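Long-range contact in DUF3256 domain-containing protein (Porphyromonas gingivalis W83, PDB 2P3P), which is of unknown function but binds a magnesium ion: residues 168-173 / 186-191. Sequence-based numbering, arbitrary orientation.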
# COMPACT_ATOMS: atom_id res chain seq x y z
N ILE A 168 8.44 3.64 0.45
CA ILE A 168 8.42 2.34 1.13
C ILE A 168 9.47 2.35 2.23
O ILE A 168 10.62 2.74 1.99
CB ILE A 168 8.60 1.16 0.12
CG1 ILE A 168 8.43 -0.23 0.80
CG2 ILE A 168 9.94 1.33 -0.71
CD1 ILE A 168 8.46 -1.39 -0.22
N ARG A 169 9.07 1.90 3.42
CA ARG A 169 9.90 1.93 4.60
C ARG A 169 10.02 0.49 5.09
O ARG A 169 9.02 -0.25 5.08
CB ARG A 169 9.31 2.82 5.70
CG ARG A 169 7.98 2.39 6.23
CD ARG A 169 7.35 3.36 7.25
NE ARG A 169 7.14 4.70 6.69
CZ ARG A 169 7.19 5.83 7.41
NH1 ARG A 169 7.42 5.80 8.71
NH2 ARG A 169 7.00 6.99 6.83
N GLN A 170 11.24 0.07 5.42
CA GLN A 170 11.42 -1.19 6.12
C GLN A 170 10.87 -1.06 7.53
O GLN A 170 11.03 -0.04 8.21
CB GLN A 170 12.87 -1.74 6.06
CG GLN A 170 13.99 -0.86 6.67
CD GLN A 170 14.07 -0.98 8.18
OE1 GLN A 170 13.54 -1.92 8.76
NE2 GLN A 170 14.64 0.03 8.83
N THR A 171 10.18 -2.09 7.97
CA THR A 171 9.64 -2.11 9.32
C THR A 171 10.29 -3.24 10.12
O THR A 171 9.72 -3.66 11.13
CB THR A 171 8.11 -2.21 9.34
OG1 THR A 171 7.69 -3.33 8.58
CG2 THR A 171 7.43 -0.96 8.74
N VAL A 172 11.47 -3.70 9.69
CA VAL A 172 12.27 -4.67 10.45
C VAL A 172 12.83 -4.07 11.77
O VAL A 172 12.85 -4.71 12.82
CB VAL A 172 13.46 -5.23 9.56
CG1 VAL A 172 14.38 -6.13 10.36
CG2 VAL A 172 12.94 -5.96 8.32
N THR A 173 13.35 -2.85 11.69
CA THR A 173 13.98 -2.26 12.85
C THR A 173 13.08 -2.30 14.09
O THR A 173 13.54 -2.67 15.16
CB THR A 173 14.46 -0.84 12.62
OG1 THR A 173 15.39 -0.81 11.54
CG2 THR A 173 15.11 -0.28 13.92
N ILE A 186 24.07 0.77 12.92
CA ILE A 186 25.27 1.09 12.15
C ILE A 186 25.11 0.83 10.67
O ILE A 186 25.94 1.33 9.88
CB ILE A 186 26.58 0.40 12.67
CG1 ILE A 186 26.68 -1.07 12.30
CG2 ILE A 186 26.69 0.54 14.16
CD1 ILE A 186 28.10 -1.68 12.49
N PHE A 187 24.11 0.03 10.30
CA PHE A 187 23.93 -0.33 8.90
C PHE A 187 22.48 -0.30 8.35
O PHE A 187 22.31 -0.13 7.16
CB PHE A 187 24.60 -1.67 8.62
CG PHE A 187 23.82 -2.87 9.08
CD1 PHE A 187 22.88 -3.46 8.24
CD2 PHE A 187 24.03 -3.39 10.35
CE1 PHE A 187 22.19 -4.56 8.66
CE2 PHE A 187 23.32 -4.49 10.78
CZ PHE A 187 22.39 -5.06 9.96
N LEU A 188 21.47 -0.44 9.20
CA LEU A 188 20.08 -0.48 8.75
C LEU A 188 19.36 0.85 8.96
O LEU A 188 19.16 1.27 10.11
CB LEU A 188 19.33 -1.52 9.54
CG LEU A 188 17.95 -1.80 9.02
CD1 LEU A 188 17.96 -2.08 7.44
CD2 LEU A 188 17.37 -3.03 9.81
N SER A 189 18.99 1.49 7.86
CA SER A 189 18.49 2.86 7.92
C SER A 189 16.98 2.85 7.92
O SER A 189 16.37 2.12 7.16
CB SER A 189 18.94 3.70 6.70
OG SER A 189 18.24 4.94 6.62
N PRO A 190 16.37 3.73 8.70
CA PRO A 190 14.92 3.89 8.72
C PRO A 190 14.41 4.78 7.60
O PRO A 190 13.19 4.93 7.45
CB PRO A 190 14.67 4.55 10.08
CG PRO A 190 15.89 5.38 10.32
CD PRO A 190 17.03 4.74 9.54
N GLU A 191 15.30 5.40 6.83
CA GLU A 191 14.83 6.30 5.77
C GLU A 191 14.02 5.57 4.67
O GLU A 191 14.47 4.57 4.12
CB GLU A 191 16.00 7.01 5.10
CG GLU A 191 15.63 8.29 4.40
CD GLU A 191 15.16 9.38 5.36
OE1 GLU A 191 15.55 9.34 6.56
OE2 GLU A 191 14.40 10.27 4.92
O HOH W 1 13.00 2.46 5.68
O HOH W 2 12.15 2.36 8.29
O HOH W 3 17.84 0.03 12.27
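Gln170 reaches across to the loop 186-191 with its carboxamide, and NE2 donates to Ser189 O at 3.2 Å. The N-H points almost straight at the oxygen (167°) and the acceptor lies near the amide plane of Gln170, yet the donor stands 56° above the carbonyl plane of Ser189, off the lone pairs. The Leu188 side chain runs against that of Gln170, the two coming from opposite directions, with Leu188 CG 3.8 Å from Gln170 NE2. Its CD2 continues past Thr173, 3.4 Å from OG1, and meets Val172 CG1 more loosely, in the one apolar side-chain contact of the pair.

The amide is held mainly from its own side, by residues 172-173, as well as by Ser189 O. Gln170 CG sits between the backbone N and the carbonyl carbon (chi1 61°), and a second bend at chi2 folds the carboxamide over the turn that follows the strand. There OE1 accepts from Thr173 N at 3.1 Å, in the carbonyl plane and on a lone pair, and more weakly from Val172 N, while NE2 also donates to Thr173 OG1 (2.9 Å). Bonds at both ends thus fix the amide's rotation. Water extends the link: one molecule joins Thr173 OG1 to Leu188 O, another lies between Gln170 O and Pro190 O. Beyond them, Ser189 OG accepts from Glu191 N, an ST turn.

The Val172 side chain lies about 6 Å from that of Ser149, a magnesium ligand in this protein, though no ion is bound here. Gln170 ends strand 165-170, and the loop 186-191 runs from helix 181-184 towards strand 193-197, the next strand in the four-stranded antiparallel sheet; the contact therefore ties this connection back to the sheet, with Phe187 packed against helix 141-146.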